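Long-range contacts in anthranilate-CoA ligase (Stigmatella aurantiaca, PDB 4WV3), which belongs to the ANL superfamily of AMP-binding enzymes, with a large N-terminal region, a smaller C-terminal domain, and 5'-O-[(S)-[(2-aminobenzoyl)oxy](hydroxy)phosphoryl]adenosine bound in its pocket: residues Val81-Gly89 against Ala161-Leu172; Ile185-Thr195 against Gly318-Phe326. All blocks are in the same frame, centred on the assembly; numbering follows the deposited sequence.

Contact 1 (Val81-Gly89 against Ala161-Leu172); sequences VKLGAIAVG and AAQSHREDICSL
Ile86 and Ala87 meet Cys170, Ser171 and Leu172 where strand 86-89, outermost in the five-stranded parallel sheet, runs parallel to strand 169-172, the first arm of an antiparallel strand pair with 183-188. A single parallel bridge joins them: Ala87 N donates to Cys170 O at 3.0 Å, and Leu172 N returns the bond to Ala87 O at 2.8 Å. Of residues 81-89, Ile86 contributes the broadest packing surface. Its chi1 of -57° puts CG1 anti to the carbonyl carbon and leaves CG2 anti to the backbone N. Ile86 CG2 thus lies over the backbone of Ser171 and comes within 3.9 Å of Leu172 CB, while the other branch runs slantwise over Ile169 and brings Ile86 CD1 to 3.8 Å from Ile169 CG2. The classic beta bulge of Cys170 and Ser171 opposite His187 is consistent with Ile169 and Leu172 both reaching Ile86. Val88 and Leu172 lie side by side and point the same way, and Pro186 touches Ile169 and Leu172. Ala87 also packs on Phe77 and Ile80 of the preceding helix.

That helix ends at the second half of the contact. Gly84 closes it with a Schellman motif at positive phi (91°), and Ala162 CB sits against Leu83 O. Lys82 O takes a straight bond from Ala162 N at 3.0 Å, the N-H meeting the carbonyl almost end-on. The extended Lys82 side chain, CG anti to the backbone N (chi1 -176°), passes alongside Ala161, and its NZ continues to a salt bridge with Glu17 and a hydrogen bond with Asn46. Between the two halves one water donates to Gly84 O at 2.8 Å and to Ile169 O at 3.0 Å.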
loop_
_atom_site.group_PDB
_atom_site.type_symbol
_atom_site.label_atom_id
_atom_site.label_comp_id
_atom_site.label_asym_id
_atom_site.label_seq_id
_atom_site.Cartn_x
_atom_site.Cartn_y
_atom_site.Cartn_z
ATOM N N VAL A 81 -15.402 6.442 -11.692
ATOM C CA VAL A 81 -14.898 5.503 -12.691
ATOM C C VAL A 81 -15.936 5.183 -13.767
ATOM O O VAL A 81 -15.622 5.169 -14.959
ATOM C CB VAL A 81 -14.406 4.195 -12.031
ATOM C CG1 VAL A 81 -14.107 3.138 -13.081
ATOM C CG2 VAL A 81 -13.178 4.467 -11.174
ATOM N N LYS A 82 -17.173 4.939 -13.343
ATOM C CA LYS A 82 -18.252 4.613 -14.270
ATOM C C LYS A 82 -18.523 5.756 -15.241
ATOM O O LYS A 82 -18.923 5.536 -16.385
ATOM C CB LYS A 82 -19.529 4.267 -13.504
ATOM C CG LYS A 82 -20.681 3.827 -14.391
ATOM C CD LYS A 82 -21.817 3.242 -13.576
ATOM C CE LYS A 82 -22.940 2.765 -14.475
ATOM N NZ LYS A 82 -24.005 2.069 -13.704
ATOM N N LEU A 83 -18.293 6.979 -14.778
ATOM C CA LEU A 83 -18.539 8.164 -15.587
ATOM C C LEU A 83 -17.443 8.356 -16.631
ATOM O O LEU A 83 -17.599 9.130 -17.576
ATOM C CB LEU A 83 -18.634 9.399 -14.692
ATOM C CG LEU A 83 -19.357 10.601 -15.292
ATOM C CD1 LEU A 83 -20.763 10.199 -15.699
ATOM C CD2 LEU A 83 -19.386 11.756 -14.306
ATOM N N GLY A 84 -16.336 7.641 -16.458
ATOM C CA GLY A 84 -15.199 7.768 -17.350
ATOM C C GLY A 84 -14.226 8.818 -16.853
ATOM O O GLY A 84 -13.229 9.121 -17.508
ATOM N N ALA A 85 -14.527 9.380 -15.687
ATOM C CA ALA A 85 -13.658 10.371 -15.066
ATOM C C ALA A 85 -12.538 9.679 -14.298
ATOM O O ALA A 85 -12.605 8.479 -14.035
ATOM C CB ALA A 85 -14.460 11.278 -14.148
ATOM N N ILE A 86 -11.510 10.439 -13.937
ATOM C CA ILE A 86 -10.344 9.873 -13.271
ATOM C C ILE A 86 -10.384 10.083 -11.761
ATOM O O ILE A 86 -10.287 11.210 -11.275
ATOM C CB ILE A 86 -9.035 10.452 -13.844
ATOM C CG1 ILE A 86 -8.967 10.200 -15.354
ATOM C CG2 ILE A 86 -7.830 9.847 -13.141
ATOM C CD1 ILE A 86 -7.719 10.738 -16.017
ATOM N N ALA A 87 -10.525 8.989 -11.021
ATOM C CA ALA A 87 -10.562 9.051 -9.566
ATOM C C ALA A 87 -9.173 9.296 -8.988
ATOM O O ALA A 87 -8.215 8.603 -9.331
ATOM C CB ALA A 87 -11.158 7.772 -8.998
ATOM N N VAL A 88 -9.067 10.289 -8.111
ATOM C CA VAL A 88 -7.797 10.611 -7.474
ATOM C C VAL A 88 -7.865 10.354 -5.969
ATOM O O VAL A 88 -8.305 11.212 -5.202
ATOM C CB VAL A 88 -7.392 12.078 -7.731
ATOM C CG1 VAL A 88 -6.002 12.354 -7.174
ATOM C CG2 VAL A 88 -7.441 12.387 -9.219
ATOM N N GLY A 89 -7.438 9.164 -5.556
ATOM C CA GLY A 89 -7.430 8.794 -4.152
ATOM C C GLY A 89 -6.260 9.419 -3.418
ATOM O O GLY A 89 -5.109 9.042 -3.632
ATOM N N ALA A 161 -22.696 3.311 -18.226
ATOM C CA ALA A 161 -21.242 3.345 -18.140
ATOM C C ALA A 161 -20.649 3.988 -19.389
ATOM O O ALA A 161 -21.141 3.778 -20.498
ATOM C CB ALA A 161 -20.685 1.943 -17.942
ATOM N N ALA A 162 -19.598 4.776 -19.201
ATOM C CA ALA A 162 -18.958 5.475 -20.309
ATOM C C ALA A 162 -18.264 4.497 -21.251
ATOM O O ALA A 162 -17.747 3.466 -20.821
ATOM C CB ALA A 162 -17.970 6.504 -19.785
ATOM N N GLN A 163 -18.257 4.828 -22.539
ATOM C CA GLN A 163 -17.624 3.984 -23.545
ATOM C C GLN A 163 -16.107 4.117 -23.474
ATOM O O GLN A 163 -15.469 4.605 -24.407
ATOM C CB GLN A 163 -18.118 4.361 -24.942
ATOM C CG GLN A 163 -19.632 4.376 -25.081
ATOM C CD GLN A 163 -20.087 4.893 -26.432
ATOM O OE1 GLN A 163 -19.325 4.893 -27.400
ATOM N NE2 GLN A 163 -21.335 5.343 -26.504
ATOM N N SER A 164 -15.534 3.676 -22.359
ATOM C CA SER A 164 -14.103 3.814 -22.129
ATOM C C SER A 164 -13.316 2.658 -22.733
ATOM O O SER A 164 -13.710 1.496 -22.623
ATOM C CB SER A 164 -13.812 3.911 -20.629
ATOM O OG SER A 164 -14.230 2.739 -19.951
ATOM N N HIS A 165 -12.203 2.990 -23.378
ATOM C CA HIS A 165 -11.266 1.983 -23.849
ATOM C C HIS A 165 -10.675 1.325 -22.612
ATOM O O HIS A 165 -10.561 1.963 -21.565
ATOM C CB HIS A 165 -10.163 2.645 -24.675
ATOM C CG HIS A 165 -9.377 1.689 -25.520
ATOM N ND1 HIS A 165 -8.414 0.853 -25.000
ATOM C CD2 HIS A 165 -9.401 1.455 -26.853
ATOM C CE1 HIS A 165 -7.885 0.135 -25.976
ATOM N NE2 HIS A 165 -8.466 0.481 -27.109
ATOM N N ARG A 166 -10.303 0.053 -22.717
ATOM C CA ARG A 166 -9.741 -0.646 -21.566
ATOM C C ARG A 166 -8.380 -0.075 -21.175
ATOM O O ARG A 166 -7.884 -0.323 -20.077
ATOM C CB ARG A 166 -9.646 -2.153 -21.820
ATOM C CG ARG A 166 -8.637 -2.563 -22.877
ATOM C CD ARG A 166 -8.423 -4.070 -22.852
ATOM N NE ARG A 166 -7.438 -4.512 -23.836
ATOM C CZ ARG A 166 -7.721 -5.268 -24.892
ATOM N NH1 ARG A 166 -8.965 -5.679 -25.104
ATOM N NH2 ARG A 166 -6.759 -5.621 -25.732
ATOM N N GLU A 167 -7.787 0.704 -22.074
ATOM C CA GLU A 167 -6.491 1.321 -21.822
ATOM C C GLU A 167 -6.622 2.770 -21.359
ATOM O O GLU A 167 -5.623 3.421 -21.052
ATOM C CB GLU A 167 -5.611 1.239 -23.069
ATOM C CG GLU A 167 -5.380 -0.180 -23.556
ATOM C CD GLU A 167 -4.509 -0.237 -24.794
ATOM O OE1 GLU A 167 -3.887 0.791 -25.134
ATOM O OE2 GLU A 167 -4.450 -1.313 -25.426
ATOM N N ASP A 168 -7.852 3.273 -21.308
ATOM C CA ASP A 168 -8.102 4.624 -20.817
ATOM C C ASP A 168 -7.861 4.711 -19.316
ATOM O O ASP A 168 -8.145 3.768 -18.580
ATOM C CB ASP A 168 -9.530 5.069 -21.138
ATOM C CG ASP A 168 -9.688 5.542 -22.569
ATOM O OD1 ASP A 168 -8.708 6.071 -23.136
ATOM O OD2 ASP A 168 -10.798 5.393 -23.124
ATOM N N ILE A 169 -7.340 5.849 -18.869
ATOM C CA ILE A 169 -7.054 6.068 -17.457
ATOM C C ILE A 169 -8.343 6.201 -16.649
ATOM O O ILE A 169 -9.260 6.920 -17.046
ATOM C CB ILE A 169 -6.198 7.334 -17.251
ATOM C CG1 ILE A 169 -4.948 7.283 -18.133
ATOM C CG2 ILE A 169 -5.823 7.500 -15.786
ATOM C CD1 ILE A 169 -4.053 6.095 -17.857
ATOM N N CYS A 170 -8.411 5.506 -15.516
ATOM C CA CYS A 170 -9.580 5.585 -14.645
ATOM C C CYS A 170 -9.219 6.014 -13.225
ATOM O O CYS A 170 -10.098 6.339 -12.428
ATOM C CB CYS A 170 -10.333 4.252 -14.615
ATOM S SG CYS A 170 -9.450 2.894 -13.817
ATOM N N SER A 171 -7.928 6.017 -12.911
ATOM C CA SER A 171 -7.481 6.427 -11.583
ATOM C C SER A 171 -6.092 7.057 -11.590
ATOM O O SER A 171 -5.286 6.811 -12.488
ATOM C CB SER A 171 -7.516 5.247 -10.608
ATOM O OG SER A 171 -6.565 4.258 -10.962
ATOM N N LEU A 172 -5.825 7.872 -10.575
ATOM C CA LEU A 172 -4.534 8.529 -10.422
ATOM C C LEU A 172 -4.111 8.513 -8.957
ATOM O O LEU A 172 -4.731 9.163 -8.114
ATOM C CB LEU A 172 -4.605 9.967 -10.940
ATOM C CG LEU A 172 -3.344 10.820 -10.790
ATOM C CD1 LEU A 172 -2.170 10.170 -11.503
ATOM C CD2 LEU A 172 -3.585 12.224 -11.321
HETATM O O HOH W 1 -12.029 6.642 -18.217
#

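Contact 2 (Ile185-Thr195 against Gly318-Phe326); sequences IPHAHKDYPLT and GCTENFHIF. With 3UK (5'-O-[(S)-[(2-aminobenzoyl)oxy](hydroxy)phosphoryl]adenosine), chain C.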
loop_
_atom_site.group_PDB
_atom_site.type_symbol
_atom_site.label_atom_id
_atom_site.label_comp_id
_atom_site.label_asym_id
_atom_site.label_seq_id
_atom_site.Cartn_x
_atom_site.Cartn_y
_atom_site.Cartn_z
ATOM N N ILE A 185 0.596 8.515 -10.448
ATOM C CA ILE A 185 0.607 7.234 -11.146
ATOM C C ILE A 185 -0.779 6.880 -11.679
ATOM O O ILE A 185 -1.673 6.522 -10.911
ATOM C CB ILE A 185 1.126 6.107 -10.236
ATOM C CG1 ILE A 185 2.558 6.412 -9.795
ATOM C CG2 ILE A 185 1.051 4.762 -10.950
ATOM C CD1 ILE A 185 3.130 5.413 -8.820
ATOM N N PRO A 186 -0.962 7.000 -13.001
ATOM C CA PRO A 186 -2.233 6.687 -13.662
ATOM C C PRO A 186 -2.351 5.211 -14.036
ATOM O O PRO A 186 -1.398 4.623 -14.549
ATOM C CB PRO A 186 -2.181 7.550 -14.924
ATOM C CG PRO A 186 -0.729 7.639 -15.244
ATOM C CD PRO A 186 0.009 7.607 -13.929
ATOM N N HIS A 187 -3.514 4.624 -13.774
ATOM C CA HIS A 187 -3.785 3.246 -14.168
ATOM C C HIS A 187 -5.032 3.158 -15.039
ATOM O O HIS A 187 -5.977 3.929 -14.872
ATOM C CB HIS A 187 -3.927 2.337 -12.944
ATOM C CG HIS A 187 -2.623 1.835 -12.409
ATOM N ND1 HIS A 187 -1.880 0.866 -13.048
ATOM C CD2 HIS A 187 -1.931 2.164 -11.293
ATOM C CE1 HIS A 187 -0.786 0.622 -12.352
ATOM N NE2 HIS A 187 -0.791 1.396 -11.281
ATOM N N ALA A 188 -5.024 2.211 -15.969
ATOM C CA ALA A 188 -6.136 2.035 -16.892
ATOM C C ALA A 188 -7.196 1.109 -16.310
ATOM O O ALA A 188 -6.960 0.434 -15.307
ATOM C CB ALA A 188 -5.636 1.504 -18.224
ATOM N N HIS A 189 -8.364 1.084 -16.948
ATOM C CA HIS A 189 -9.462 0.221 -16.526
ATOM C C HIS A 189 -9.039 -1.244 -16.491
ATOM O O HIS A 189 -9.442 -1.989 -15.601
ATOM C CB HIS A 189 -10.666 0.384 -17.457
ATOM C CG HIS A 189 -11.314 1.732 -17.388
ATOM N ND1 HIS A 189 -12.415 1.989 -16.599
ATOM C CD2 HIS A 189 -11.021 2.897 -18.013
ATOM C CE1 HIS A 189 -12.772 3.253 -16.741
ATOM N NE2 HIS A 189 -11.941 3.827 -17.593
ATOM N N LYS A 190 -8.218 -1.642 -17.458
ATOM C CA LYS A 190 -7.794 -3.034 -17.597
ATOM C C LYS A 190 -6.996 -3.541 -16.399
ATOM O O LYS A 190 -7.017 -4.731 -16.093
ATOM C CB LYS A 190 -6.975 -3.222 -18.877
ATOM C CG LYS A 190 -5.675 -2.435 -18.913
ATOM C CD LYS A 190 -4.813 -2.840 -20.098
ATOM C CE LYS A 190 -3.562 -1.979 -20.192
ATOM N NZ LYS A 190 -2.730 -2.051 -18.959
ATOM N N ASP A 191 -6.298 -2.635 -15.723
ATOM C CA ASP A 191 -5.404 -3.011 -14.634
ATOM C C ASP A 191 -6.142 -3.607 -13.439
ATOM O O ASP A 191 -5.584 -4.411 -12.693
ATOM C CB ASP A 191 -4.574 -1.805 -14.191
ATOM C CG ASP A 191 -3.709 -1.257 -15.306
ATOM O OD1 ASP A 191 -3.312 -2.045 -16.190
ATOM O OD2 ASP A 191 -3.427 -0.040 -15.301
ATOM N N TYR A 192 -7.399 -3.217 -13.267
ATOM C CA TYR A 192 -8.178 -3.652 -12.108
ATOM C C TYR A 192 -8.612 -5.126 -12.138
ATOM O O TYR A 192 -8.356 -5.855 -11.179
ATOM C CB TYR A 192 -9.357 -2.702 -11.852
ATOM C CG TYR A 192 -8.927 -1.372 -11.278
ATOM C CD1 TYR A 192 -9.119 -1.083 -9.934
ATOM C CD2 TYR A 192 -8.309 -0.415 -12.073
ATOM C CE1 TYR A 192 -8.723 0.126 -9.400
ATOM C CE2 TYR A 192 -7.906 0.797 -11.547
ATOM C CZ TYR A 192 -8.116 1.061 -10.209
ATOM O OH TYR A 192 -7.720 2.264 -9.675
ATOM N N PRO A 193 -9.261 -5.579 -13.227
ATOM C CA PRO A 193 -9.585 -7.010 -13.234
ATOM C C PRO A 193 -8.344 -7.877 -13.438
ATOM O O PRO A 193 -8.332 -9.037 -13.024
ATOM C CB PRO A 193 -10.531 -7.145 -14.430
ATOM C CG PRO A 193 -10.156 -6.029 -15.329
ATOM C CD PRO A 193 -9.787 -4.896 -14.422
ATOM N N LEU A 194 -7.314 -7.314 -14.063
ATOM C CA LEU A 194 -6.071 -8.041 -14.301
ATOM C C LEU A 194 -5.334 -8.359 -13.004
ATOM O O LEU A 194 -4.952 -9.505 -12.768
ATOM C CB LEU A 194 -5.160 -7.263 -15.250
ATOM C CG LEU A 194 -5.448 -7.395 -16.745
ATOM C CD1 LEU A 194 -4.549 -6.464 -17.549
ATOM C CD2 LEU A 194 -5.265 -8.834 -17.190
ATOM N N THR A 195 -5.135 -7.349 -12.163
ATOM C CA THR A 195 -4.493 -7.560 -10.869
ATOM C C THR A 195 -5.367 -8.422 -9.966
ATOM O O THR A 195 -4.861 -9.214 -9.169
ATOM C CB THR A 195 -4.176 -6.232 -10.149
ATOM O OG1 THR A 195 -5.364 -5.436 -10.058
ATOM C CG2 THR A 195 -3.102 -5.456 -10.897
ATOM N N GLY A 318 4.535 -5.462 -3.880
ATOM C CA GLY A 318 3.840 -4.764 -4.941
ATOM C C GLY A 318 4.260 -3.310 -4.960
ATOM O O GLY A 318 4.941 -2.841 -4.049
ATOM N N CYS A 319 3.867 -2.596 -6.006
ATOM C CA CYS A 319 4.134 -1.169 -6.090
ATOM C C CYS A 319 2.970 -0.483 -6.784
ATOM O O CYS A 319 2.185 -1.129 -7.479
ATOM C CB CYS A 319 5.448 -0.894 -6.826
ATOM S SG CYS A 319 5.476 -1.408 -8.557
ATOM N N THR A 320 2.854 0.825 -6.587
ATOM C CA THR A 320 1.744 1.580 -7.150
ATOM C C THR A 320 1.844 1.640 -8.675
ATOM O O THR A 320 0.831 1.713 -9.370
ATOM C CB THR A 320 1.674 2.998 -6.551
ATOM O OG1 THR A 320 1.720 2.911 -5.121
ATOM C CG2 THR A 320 0.389 3.700 -6.969
ATOM N N GLU A 321 3.070 1.587 -9.188
ATOM C CA GLU A 321 3.296 1.580 -10.632
ATOM C C GLU A 321 2.715 0.326 -11.283
ATOM O O GLU A 321 2.314 0.351 -12.447
ATOM C CB GLU A 321 4.790 1.692 -10.951
ATOM C CG GLU A 321 5.411 3.049 -10.637
ATOM C CD GLU A 321 5.811 3.199 -9.181
ATOM O OE1 GLU A 321 5.504 2.294 -8.374
ATOM O OE2 GLU A 321 6.436 4.226 -8.842
ATOM N N ASN A 322 2.676 -0.768 -10.528
ATOM C CA ASN A 322 2.118 -2.026 -11.013
ATOM C C ASN A 322 0.727 -2.260 -10.434
ATOM O O ASN A 322 0.084 -3.272 -10.715
ATOM C CB ASN A 322 3.037 -3.191 -10.644
ATOM C CG ASN A 322 2.646 -4.484 -11.334
ATOM O OD1 ASN A 322 2.427 -4.510 -12.545
ATOM N ND2 ASN A 322 2.539 -5.560 -10.563
ATOM N N PHE A 323 0.270 -1.325 -9.607
ATOM C CA PHE A 323 -1.034 -1.448 -8.967
ATOM C C PHE A 323 -0.964 -2.357 -7.744
ATOM O O PHE A 323 -1.301 -1.945 -6.634
ATOM C CB PHE A 323 -2.070 -1.978 -9.959
ATOM C CG PHE A 323 -3.492 -1.756 -9.528
ATOM C CD1 PHE A 323 -4.084 -0.511 -9.663
ATOM C CD2 PHE A 323 -4.237 -2.791 -8.988
ATOM C CE1 PHE A 323 -5.391 -0.303 -9.267
ATOM C CE2 PHE A 323 -5.544 -2.590 -8.590
ATOM C CZ PHE A 323 -6.123 -1.343 -8.730
ATOM N N HIS A 324 -0.529 -3.596 -7.952
ATOM C CA HIS A 324 -0.418 -4.561 -6.859
ATOM C C HIS A 324 0.745 -5.551 -6.961
ATOM O O HIS A 324 1.682 -5.353 -7.733
ATOM C CB HIS A 324 -1.747 -5.304 -6.710
ATOM C CG HIS A 324 -2.139 -5.551 -5.286
ATOM N ND1 HIS A 324 -1.879 -6.738 -4.635
ATOM C CD2 HIS A 324 -2.764 -4.757 -4.384
ATOM C CE1 HIS A 324 -2.330 -6.667 -3.396
ATOM N NE2 HIS A 324 -2.872 -5.476 -3.218
ATOM N N ILE A 325 0.659 -6.617 -6.171
ATOM C CA ILE A 325 1.760 -7.557 -5.967
ATOM C C ILE A 325 2.199 -8.304 -7.228
ATOM O O ILE A 325 1.369 -8.803 -7.988
ATOM C CB ILE A 325 1.410 -8.570 -4.852
ATOM C CG1 ILE A 325 1.152 -7.834 -3.535
ATOM C CG2 ILE A 325 2.516 -9.595 -4.680
ATOM C CD1 ILE A 325 0.900 -8.748 -2.356
ATOM N N PHE A 326 3.513 -8.373 -7.442
ATOM C CA PHE A 326 4.079 -9.078 -8.591
ATOM C C PHE A 326 4.989 -10.244 -8.187
ATOM O O PHE A 326 5.305 -11.105 -9.007
ATOM C CB PHE A 326 4.808 -8.108 -9.530
ATOM C CG PHE A 326 5.793 -7.206 -8.837
ATOM C CD1 PHE A 326 7.137 -7.535 -8.785
ATOM C CD2 PHE A 326 5.375 -6.022 -8.250
ATOM C CE1 PHE A 326 8.044 -6.707 -8.151
ATOM C CE2 PHE A 326 6.278 -5.189 -7.613
ATOM C CZ PHE A 326 7.614 -5.533 -7.565
HETATM C C10 3UK C . 8.400 -1.785 -1.195
HETATM C C15 3UK C . 8.146 -4.132 -0.393
HETATM C C17 3UK C . 9.604 -5.796 0.428
HETATM C C21 3UK C . 9.215 -1.988 -2.442
HETATM C C26 3UK C . 2.418 -1.913 -2.542
HETATM C C28 3UK C . 1.701 -4.187 -2.166
HETATM O O01 3UK C . 3.855 -0.534 -1.176
HETATM C C02 3UK C . 3.415 -0.722 -2.288
HETATM O O03 3UK C . 3.484 0.312 -3.262
HETATM P P04 3UK C . 4.359 1.617 -3.015
HETATM O O05 3UK C . 4.193 2.569 -4.241
HETATM O O06 3UK C . 5.920 1.278 -2.857
HETATM C C07 3UK C . 6.449 0.079 -3.444
HETATM C C08 3UK C . 7.762 -0.225 -2.782
HETATM O O09 3UK C . 7.534 -0.682 -1.430
HETATM N N11 3UK C . 7.632 -2.951 -0.899
HETATM C C12 3UK C . 6.281 -3.081 -1.057
HETATM N N13 3UK C . 5.923 -4.334 -0.660
HETATM C C14 3UK C . 7.061 -5.005 -0.244
HETATM N N16 3UK C . 9.395 -4.543 -0.055
HETATM N N18 3UK C . 8.620 -6.670 0.593
HETATM C C19 3UK C . 7.357 -6.339 0.283
HETATM N N20 3UK C . 6.309 -7.281 0.463
HETATM O O22 3UK C . 10.476 -1.362 -2.295
HETATM C C23 3UK C . 8.448 -1.326 -3.484
HETATM O O24 3UK C . 9.336 -0.801 -4.491
HETATM O O25 3UK C . 3.856 2.339 -1.776
HETATM C C27 3UK C . 2.606 -3.125 -1.924
HETATM C C29 3UK C . 0.591 -4.002 -3.058
HETATM C C30 3UK C . 0.404 -2.791 -3.680
HETATM C C31 3UK C . 1.307 -1.727 -3.436
HETATM N N32 3UK C . 1.109 -0.437 -4.097
#
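The part of the ligand pocket that Gly318-Cys319-Thr320 and Phe323-His324-Ile325 line is backed here by strand 185-188 and the N-terminal part of the helix that follows, through an aromatic cluster of His187, Tyr192 and Phe323. Phe323 reaches away from the ligand with CG anti to its backbone N (chi1 -163°) and turns its edge to two faces: that of His187, planes at 82° and centroids 5.2 Å apart, and that of Tyr192, planes at 67°. Thr195 lies across the same ring, its OG1 turned back to Asp191 O. The His187 ring is held at both nitrogens by bonds in its plane. His187 NE2 donates to Thr320 O at 2.5 Å, and His187 ND1 to Asp191 OD2 at 2.9 Å, an oxygen that Ala188 N reaches from the opposite face of the carboxylate. Ile185 CD1 rests against both Thr320 CB and the carboxylate of Glu321, whose OE2 bonds to Tyr377. Toward the ligand, the His324 ring, bonded through NE2 to Phe222 O, lies with one face over C29 of 3UK. The residue that receives the His187 bond also grips the phosphate: Thr320 N and OG1 both donate to 3UK O05, OG1 at 2.6 Å.

Contact 1 and contact 2 follow one another along the chain, their centres about 14 Å apart, and share the antiparallel pair of strands 169-175 and 183-188. Strand 169-175 runs alongside the edge strand 86-89 in contact 1; strand 183-188 leads to the pocket side in contact 2. Ser171 OG and Tyr192 OH, 2.6 Å apart, probably share a hydrogen bond, and Lys190 N probably bonds to Arg166 O at 3.0 Å. Cys170 CB packs on His189 CE1 and Leu172 CD1 on Ile185 N. Contact 2 touches 3UK directly, whereas in contact 1 the Ser171 side chain stays about 11 Å from it. Thr221, Asp315, Asp397 and Lys506 also hydrogen-bond the ligand.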